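ThiJ/PfpI domain protein (Brachyspira murdochii, PDB 4HCJ) belongs to the DJ-1/PfpI family, binds magnesium and is probably a hydrolase-like enzyme whose substrate is unknown. Local coordinates at residues Gln20-Phe31 and Pro159-Val170. Numbering follows the deposited sequence. Where two conformers were deposited one is given.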
ATOM      1  N   GLN A  20       7.883   4.986   5.562  1.00  6.14           N
ATOM      2  CA  GLN A  20       8.290   6.131   4.766  1.00  6.45           C
ATOM      3  C   GLN A  20       7.307   7.282   4.957  1.00  6.41           C
ATOM      4  O   GLN A  20       6.176   7.227   4.463  1.00  6.81           O
ATOM      5  CB  GLN A  20       8.391   5.742   3.289  1.00  6.80           C
ATOM      6  CG  GLN A  20       9.090   6.784   2.441  1.00  7.38           C
ATOM      7  CD  GLN A  20      10.568   6.852   2.727  1.00  7.81           C
ATOM      8  OE1 GLN A  20      11.260   5.832   2.684  1.00  8.74           O
ATOM      9  NE2 GLN A  20      11.057   8.043   3.065  1.00  9.50           N
ATOM     10  N   ASP A  21       7.731   8.325   5.672  1.00  6.62           N
ATOM     11  CA  ASP A  21       6.808   9.388   6.057  1.00  7.41           C
ATOM     12  C   ASP A  21       6.020   9.957   4.883  1.00  7.20           C
ATOM     13  O   ASP A  21       4.801  10.106   4.968  1.00  7.74           O
ATOM     14  CB  ASP A  21       7.549  10.552   6.744  1.00  7.87           C
ATOM     15  CG  ASP A  21       8.277  10.144   8.005  1.00  7.94           C
ATOM     16  OD1 ASP A  21       8.083  10.816   9.046  1.00  8.69           O
ATOM     17  OD2 ASP A  21       9.061   9.176   7.944  1.00  7.76           O
ATOM     18  N   GLU A  22       6.699  10.307   3.794  1.00  7.07           N
ATOM     19  CA  GLU A  22       6.012  11.030   2.731  1.00  7.78           C
ATOM     20  C   GLU A  22       4.920  10.175   2.115  1.00  7.03           C
ATOM     21  O   GLU A  22       3.847  10.654   1.753  1.00  6.92           O
ATOM     22  CB  GLU A  22       6.991  11.414   1.623  1.00  9.58           C
ATOM     23  CG  GLU A  22       8.174  12.245   2.070  1.00 10.95           C
ATOM     24  CD  GLU A  22       9.422  11.414   2.356  1.00 10.06           C
ATOM     25  OE1 GLU A  22       9.307  10.291   2.906  1.00  9.26           O
ATOM     26  OE2 GLU A  22      10.536  11.886   2.018  1.00 10.92           O
ATOM     27  N   GLU A  23       5.214   8.890   1.969  1.00  6.62           N
ATOM     28  CA  GLU A  23       4.267   7.977   1.331  1.00  6.72           C
ATOM     29  C   GLU A  23       2.970   7.921   2.110  1.00  6.91           C
ATOM     30  O   GLU A  23       1.883   7.911   1.514  1.00  8.02           O
ATOM     31  CB  GLU A  23       4.870   6.577   1.200  1.00  6.44           C
ATOM     32  CG  GLU A  23       6.069   6.503   0.260  1.00  6.45           C
ATOM     33  CD  GLU A  23       6.752   5.149   0.244  1.00  6.54           C
ATOM     34  OE1 GLU A  23       6.274   4.236   0.938  1.00  6.89           O
ATOM     35  OE2 GLU A  23       7.775   5.000  -0.472  1.00  7.55           O
ATOM     36  N   TYR A  24       3.077   7.893   3.442  1.00  6.07           N
ATOM     37  CA  TYR A  24       1.911   7.892   4.300  1.00  6.36           C
ATOM     38  C   TYR A  24       1.253   9.277   4.382  1.00  6.26           C
ATOM     39  O   TYR A  24       0.072   9.427   4.045  1.00  6.36           O
ATOM     40  CB  TYR A  24       2.273   7.386   5.712  1.00  6.66           C
ATOM     41  CG  TYR A  24       1.122   7.531   6.689  1.00  6.28           C
ATOM     42  CD1 TYR A  24      -0.018   6.726   6.597  1.00  6.75           C
ATOM     43  CD2 TYR A  24       1.169   8.488   7.695  1.00  6.56           C
ATOM     44  CE1 TYR A  24      -1.069   6.878   7.475  1.00  6.94           C
ATOM     45  CE2 TYR A  24       0.121   8.637   8.588  1.00  6.88           C
ATOM     46  CZ  TYR A  24      -0.995   7.829   8.474  1.00  7.10           C
ATOM     47  OH  TYR A  24      -2.023   7.986   9.372  1.00  8.09           O
ATOM     48  N   PHE A  25       1.983  10.280   4.859  1.00  6.42           N
ATOM     49  CA  PHE A  25       1.355  11.569   5.152  1.00  6.80           C
ATOM     50  C   PHE A  25       0.834  12.280   3.901  1.00  6.33           C
ATOM     51  O   PHE A  25      -0.246  12.879   3.935  1.00  6.96           O
ATOM     52  CB  PHE A  25       2.299  12.478   5.951  1.00  7.36           C
ATOM     53  CG  PHE A  25       2.576  11.979   7.346  1.00  7.90           C
ATOM     54  CD1 PHE A  25       1.596  12.030   8.337  1.00  8.16           C
ATOM     55  CD2 PHE A  25       3.824  11.446   7.663  1.00  8.89           C
ATOM     56  CE1 PHE A  25       1.861  11.551   9.620  1.00  9.04           C
ATOM     57  CE2 PHE A  25       4.094  10.970   8.946  1.00  9.90           C
ATOM     58  CZ  PHE A  25       3.111  11.020   9.919  1.00  9.83           C
ATOM     59  N   GLU A  26       1.587  12.231   2.806  0.54  6.29           N
ATOM     60  CA  GLU A  26       1.148  12.924   1.599  0.54  6.48           C
ATOM     61  C   GLU A  26      -0.038  12.227   0.947  0.54  6.09           C
ATOM     62  O   GLU A  26      -0.948  12.880   0.441  0.54  6.74           O
ATOM     63  CB  GLU A  26       2.299  13.098   0.608  0.54  7.08           C
ATOM     64  CG  GLU A  26       3.418  13.970   1.156  0.54  8.37           C
ATOM     65  CD  GLU A  26       4.587  14.137   0.192  0.54  9.68           C
ATOM     66  OE1 GLU A  26       4.481  13.683  -0.965  0.54 10.60           O
ATOM     67  OE2 GLU A  26       5.612  14.729   0.584  0.54 11.89           O
ATOM     68  N   SER A  27      -0.059  10.904   0.979  1.00  5.97           N
ATOM     69  CA  SER A  27      -1.208  10.202   0.420  1.00  5.95           C
ATOM     70  C   SER A  27      -2.439  10.395   1.291  1.00  5.79           C
ATOM     71  O   SER A  27      -3.544  10.572   0.766  1.00  6.23           O
ATOM     72  CB  SER A  27      -0.925   8.716   0.167  1.00  6.07           C
ATOM     73  OG  SER A  27      -0.752   7.964   1.359  1.00  5.98           O
ATOM     74  N   LYS A  28      -2.244  10.396   2.610  1.00  5.84           N
ATOM     75  CA  LYS A  28      -3.357  10.528   3.533  1.00  6.45           C
ATOM     76  C   LYS A  28      -4.107  11.843   3.296  1.00  6.48           C
ATOM     77  O   LYS A  28      -5.339  11.874   3.302  1.00  6.56           O
ATOM     78  CB  LYS A  28      -2.869  10.432   4.976  1.00  7.55           C
ATOM     79  CG  LYS A  28      -3.970  10.613   6.015  1.00  9.23           C
ATOM     80  CD  LYS A  28      -3.400  10.415   7.420  1.00 12.76           C
ATOM     81  CE  LYS A  28      -4.417  10.687   8.517  1.00 16.80           C
ATOM     82  NZ  LYS A  28      -3.800  10.434   9.825  1.00 19.89           N
ATOM     83  N   LYS A  29      -3.370  12.924   3.082  0.59  6.52           N
ATOM     84  CA  LYS A  29      -4.006  14.223   2.884  0.59  7.69           C
ATOM     85  C   LYS A  29      -4.896  14.210   1.639  0.59  7.30           C
ATOM     86  O   LYS A  29      -6.018  14.743   1.656  0.59  7.28           O
ATOM     87  CB  LYS A  29      -2.944  15.310   2.760  0.59 10.28           C
ATOM     88  CG  LYS A  29      -3.512  16.702   2.699  0.59 15.05           C
ATOM     89  CD  LYS A  29      -2.492  17.721   2.212  0.59 21.12           C
ATOM     90  CE  LYS A  29      -1.377  17.950   3.205  0.59 26.80           C
ATOM     91  NZ  LYS A  29      -0.563  19.131   2.808  0.59 28.55           N
ATOM     92  N   ILE A  30      -4.396  13.595   0.569  1.00  6.95           N
ATOM     93  CA  ILE A  30      -5.146  13.488  -0.675  1.00  7.22           C
ATOM     94  C   ILE A  30      -6.360  12.566  -0.524  1.00  6.77           C
ATOM     95  O   ILE A  30      -7.472  12.901  -0.959  1.00  7.30           O
ATOM     96  CB  ILE A  30      -4.208  13.059  -1.807  1.00  7.29           C
ATOM     97  CG1 ILE A  30      -3.281  14.238  -2.154  1.00  7.96           C
ATOM     98  CG2 ILE A  30      -4.969  12.567  -3.034  1.00  8.03           C
ATOM     99  CD1 ILE A  30      -2.057  13.871  -2.975  1.00  8.21           C
ATOM    100  N   PHE A  31      -6.173  11.414   0.108  1.00  6.28           N
ATOM    101  CA  PHE A  31      -7.281  10.492   0.317  1.00  6.52           C
ATOM    102  C   PHE A  31      -8.385  11.153   1.138  1.00  6.93           C
ATOM    103  O   PHE A  31      -9.565  11.108   0.773  1.00  7.54           O
ATOM    104  CB  PHE A  31      -6.797   9.243   1.064  1.00  6.21           C
ATOM    105  CG  PHE A  31      -5.873   8.340   0.270  1.00  5.96           C
ATOM    106  CD1 PHE A  31      -5.921   8.280  -1.116  1.00  6.46           C
ATOM    107  CD2 PHE A  31      -4.964   7.535   0.942  1.00  6.41           C
ATOM    108  CE1 PHE A  31      -5.083   7.439  -1.815  1.00  6.99           C
ATOM    109  CE2 PHE A  31      -4.135   6.685   0.255  1.00  6.64           C
ATOM    110  CZ  PHE A  31      -4.195   6.630  -1.127  1.00  6.89           C
ATOM    111  N   PRO A 159       8.875   7.574  -2.528  1.00  7.43           N
ATOM    112  CA  PRO A 159       8.336   8.773  -1.890  1.00  8.01           C
ATOM    113  C   PRO A 159       8.201   9.966  -2.826  1.00  7.95           C
ATOM    114  O   PRO A 159       7.320  10.785  -2.585  1.00  8.27           O
ATOM    115  CB  PRO A 159       9.309   9.045  -0.737  1.00  8.63           C
ATOM    116  CG  PRO A 159      10.543   8.253  -1.076  1.00  9.08           C
ATOM    117  CD  PRO A 159      10.077   7.066  -1.841  1.00  8.72           C
ATOM    118  N   THR A 160       9.014  10.035  -3.892  0.64  8.32           N
ATOM    119  CA  THR A 160       8.924  11.134  -4.864  0.64  9.50           C
ATOM    120  C   THR A 160       7.623  11.098  -5.659  0.64  9.43           C
ATOM    121  O   THR A 160       7.257  12.072  -6.313  0.64 11.88           O
ATOM    122  CB  THR A 160      10.134  11.183  -5.855  0.64 11.41           C
ATOM    123  OG1 THR A 160      10.091  10.069  -6.760  0.64 12.41           O
ATOM    124  CG2 THR A 160      11.472  11.197  -5.105  0.64 14.09           C
ATOM    125  N   SER A 161       6.924   9.974  -5.605  1.00  7.80           N
ATOM    126  CA  SER A 161       5.681   9.805  -6.342  1.00  7.22           C
ATOM    127  C   SER A 161       4.447   9.700  -5.453  1.00  6.31           C
ATOM    128  O   SER A 161       3.394   9.273  -5.909  1.00  6.86           O
ATOM    129  CB  SER A 161       5.787   8.588  -7.264  1.00  8.02           C
ATOM    130  OG  SER A 161       6.820   8.801  -8.205  1.00  8.96           O
ATOM    131  N   SER A 162       4.561  10.103  -4.191  1.00  6.30           N
ATOM    132  CA  SER A 162       3.468   9.921  -3.240  1.00  6.60           C
ATOM    133  C   SER A 162       2.154  10.578  -3.673  1.00  6.12           C
ATOM    134  O   SER A 162       1.073   9.972  -3.555  1.00  6.40           O
ATOM    135  CB  SER A 162       3.861  10.435  -1.848  1.00  7.23           C
ATOM    136  OG  SER A 162       5.002   9.759  -1.361  1.00  8.05           O
ATOM    137  N   LYS A 163       2.234  11.819  -4.137  1.00  6.72           N
ATOM    138  CA  LYS A 163       1.018  12.527  -4.530  1.00  7.10           C
ATOM    139  C   LYS A 163       0.409  11.956  -5.814  1.00  6.95           C
ATOM    140  O   LYS A 163      -0.813  11.753  -5.912  1.00  7.16           O
ATOM    141  CB  LYS A 163       1.279  14.033  -4.666  1.00  8.23           C
ATOM    142  CG  LYS A 163       1.668  14.681  -3.345  1.00  9.40           C
ATOM    143  CD  LYS A 163       2.050  16.156  -3.507  1.00 11.46           C
ATOM    144  CE  LYS A 163       2.547  16.751  -2.182  1.00 13.42           C
ATOM    145  NZ  LYS A 163       3.248  18.047  -2.418  1.00 16.67           N
ATOM    146  N   ASP A 164       1.258  11.680  -6.797  1.00  7.58           N
ATOM    147  CA  ASP A 164       0.770  11.063  -8.028  1.00  9.02           C
ATOM    148  C   ASP A 164       0.108   9.706  -7.756  1.00  7.17           C
ATOM    149  O   ASP A 164      -0.925   9.359  -8.347  1.00  7.00           O
ATOM    150  CB  ASP A 164       1.922  10.877  -9.029  1.00 14.15           C
ATOM    151  CG  ASP A 164       2.422  12.186  -9.615  1.00 22.93           C
ATOM    152  OD1 ASP A 164       1.696  13.198  -9.560  1.00 24.42           O
ATOM    153  OD2 ASP A 164       3.537  12.180 -10.178  1.00 29.53           O
ATOM    154  N   PHE A 165       0.711   8.937  -6.857  1.00  6.28           N
ATOM    155  CA  PHE A 165       0.182   7.646  -6.441  1.00  6.18           C
ATOM    156  C   PHE A 165      -1.201   7.821  -5.827  1.00  5.70           C
ATOM    157  O   PHE A 165      -2.156   7.146  -6.207  1.00  5.90           O
ATOM    158  CB  PHE A 165       1.141   7.032  -5.419  1.00  5.83           C
ATOM    159  CG  PHE A 165       0.629   5.816  -4.711  1.00  5.62           C
ATOM    160  CD1 PHE A 165       0.430   4.619  -5.381  1.00  5.59           C
ATOM    161  CD2 PHE A 165       0.385   5.865  -3.339  1.00  5.94           C
ATOM    162  CE1 PHE A 165       0.028   3.478  -4.696  1.00  6.10           C
ATOM    163  CE2 PHE A 165      -0.025   4.728  -2.647  1.00  6.42           C
ATOM    164  CZ  PHE A 165      -0.204   3.537  -3.328  1.00  6.37           C
ATOM    165  N   ALA A 166      -1.308   8.705  -4.843  1.00  5.76           N
ATOM    166  CA  ALA A 166      -2.584   8.910  -4.167  1.00  6.33           C
ATOM    167  C   ALA A 166      -3.660   9.375  -5.149  1.00  6.23           C
ATOM    168  O   ALA A 166      -4.803   8.898  -5.114  1.00  6.48           O
ATOM    169  CB  ALA A 166      -2.417   9.896  -3.023  1.00  6.53           C
ATOM    170  N   ASN A 167      -3.309  10.310  -6.035  1.00  6.72           N
ATOM    171  CA  ASN A 167      -4.275  10.769  -7.024  1.00  7.63           C
ATOM    172  C   ASN A 167      -4.742   9.627  -7.930  1.00  7.34           C
ATOM    173  O   ASN A 167      -5.923   9.558  -8.296  1.00  7.44           O
ATOM    174  CB  ASN A 167      -3.698  11.913  -7.865  1.00  8.72           C
ATOM    175  CG  ASN A 167      -3.596  13.221  -7.094  1.00 10.33           C
ATOM    176  OD1 ASN A 167      -4.414  13.510  -6.231  1.00 11.21           O
ATOM    177  ND2 ASN A 167      -2.594  14.038  -7.434  1.00 12.02           N
ATOM    178  N   ALA A 168      -3.819   8.738  -8.310  1.00  6.64           N
ATOM    179  CA  ALA A 168      -4.189   7.600  -9.152  1.00  7.14           C
ATOM    180  C   ALA A 168      -5.131   6.640  -8.425  1.00  6.76           C
ATOM    181  O   ALA A 168      -6.102   6.156  -9.002  1.00  7.40           O
ATOM    182  CB  ALA A 168      -2.947   6.860  -9.648  1.00  7.78           C
ATOM    183  N   VAL A 169      -4.855   6.378  -7.145  1.00  6.72           N
ATOM    184  CA  VAL A 169      -5.726   5.530  -6.341  1.00  6.75           C
ATOM    185  C   VAL A 169      -7.126   6.150  -6.215  1.00  6.84           C
ATOM    186  O   VAL A 169      -8.136   5.454  -6.382  1.00  7.31           O
ATOM    187  CB  VAL A 169      -5.100   5.234  -4.964  1.00  6.92           C
ATOM    188  CG1 VAL A 169      -6.093   4.540  -4.045  1.00  7.32           C
ATOM    189  CG2 VAL A 169      -3.842   4.382  -5.137  1.00  7.44           C
ATOM    190  N   VAL A 170      -7.190   7.454  -5.926  1.00  6.77           N
ATOM    191  CA  VAL A 170      -8.479   8.141  -5.854  1.00  7.28           C
ATOM    192  C   VAL A 170      -9.227   8.020  -7.190  1.00  7.56           C
ATOM    193  O   VAL A 170     -10.441   7.799  -7.199  1.00  8.30           O
ATOM    194  CB  VAL A 170      -8.294   9.616  -5.445  1.00  7.79           C
ATOM    195  CG1 VAL A 170      -9.591  10.413  -5.670  1.00  8.42           C
ATOM    196  CG2 VAL A 170      -7.845   9.712  -3.984  1.00  8.19           C
TER
HETATM  197  O   HOH W   1       4.815  13.451  -4.326  1.00 19.70           O
HETATM  198  O   HOH W   2       6.528  13.464  -2.819  1.00 27.80           O
HETATM  199  O   HOH W   3       5.980  17.485  -0.985  1.00 41.53           O
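Phe31 lays its ring against Ala166, Val169 and Val170: CG2 of Val170 meets the edge in the ring plane, 3.7 Å from CD1, while Val169 CG1 and Ala166 O approach CE1 obliquely. One face carries Ser27 O, 3.2 Å above the plane and offset toward the rim. The Gln20 amide is fixed in its rotation by a nearly straight bond from NE2 to the syn lone pair of Glu22 OE1 (2.9 Å, 173°), which lies close to the amide plane, and both side chains pack on the Pro159 ring. Helices 21-33 and 162-174 lie side by side on one face of the central sheet of this alpha-beta-alpha sandwich; the axes of segments 21-31 and 162-170 come within 8.3 Å and cross at -41°. Small residues permit the approach: Ala166 CB is 3.7 Å from Ser27 CB. Ile30 enters as a knob among Lys163, Ala166, Asn167 and Val170; with CG2 anti to the backbone N, this branch reaches Ala166 CB while CD1 rests on Lys163. No direct hydrogen bond crosses. Ser162 OG turns back to Pro159 O (2.8 Å), and Glu23 OE1 bonds Gly77 N. Toward solvent, one water joins Glu26 OE1 to Pro159 O, and another links Glu26 OE2 with Lys163 NZ.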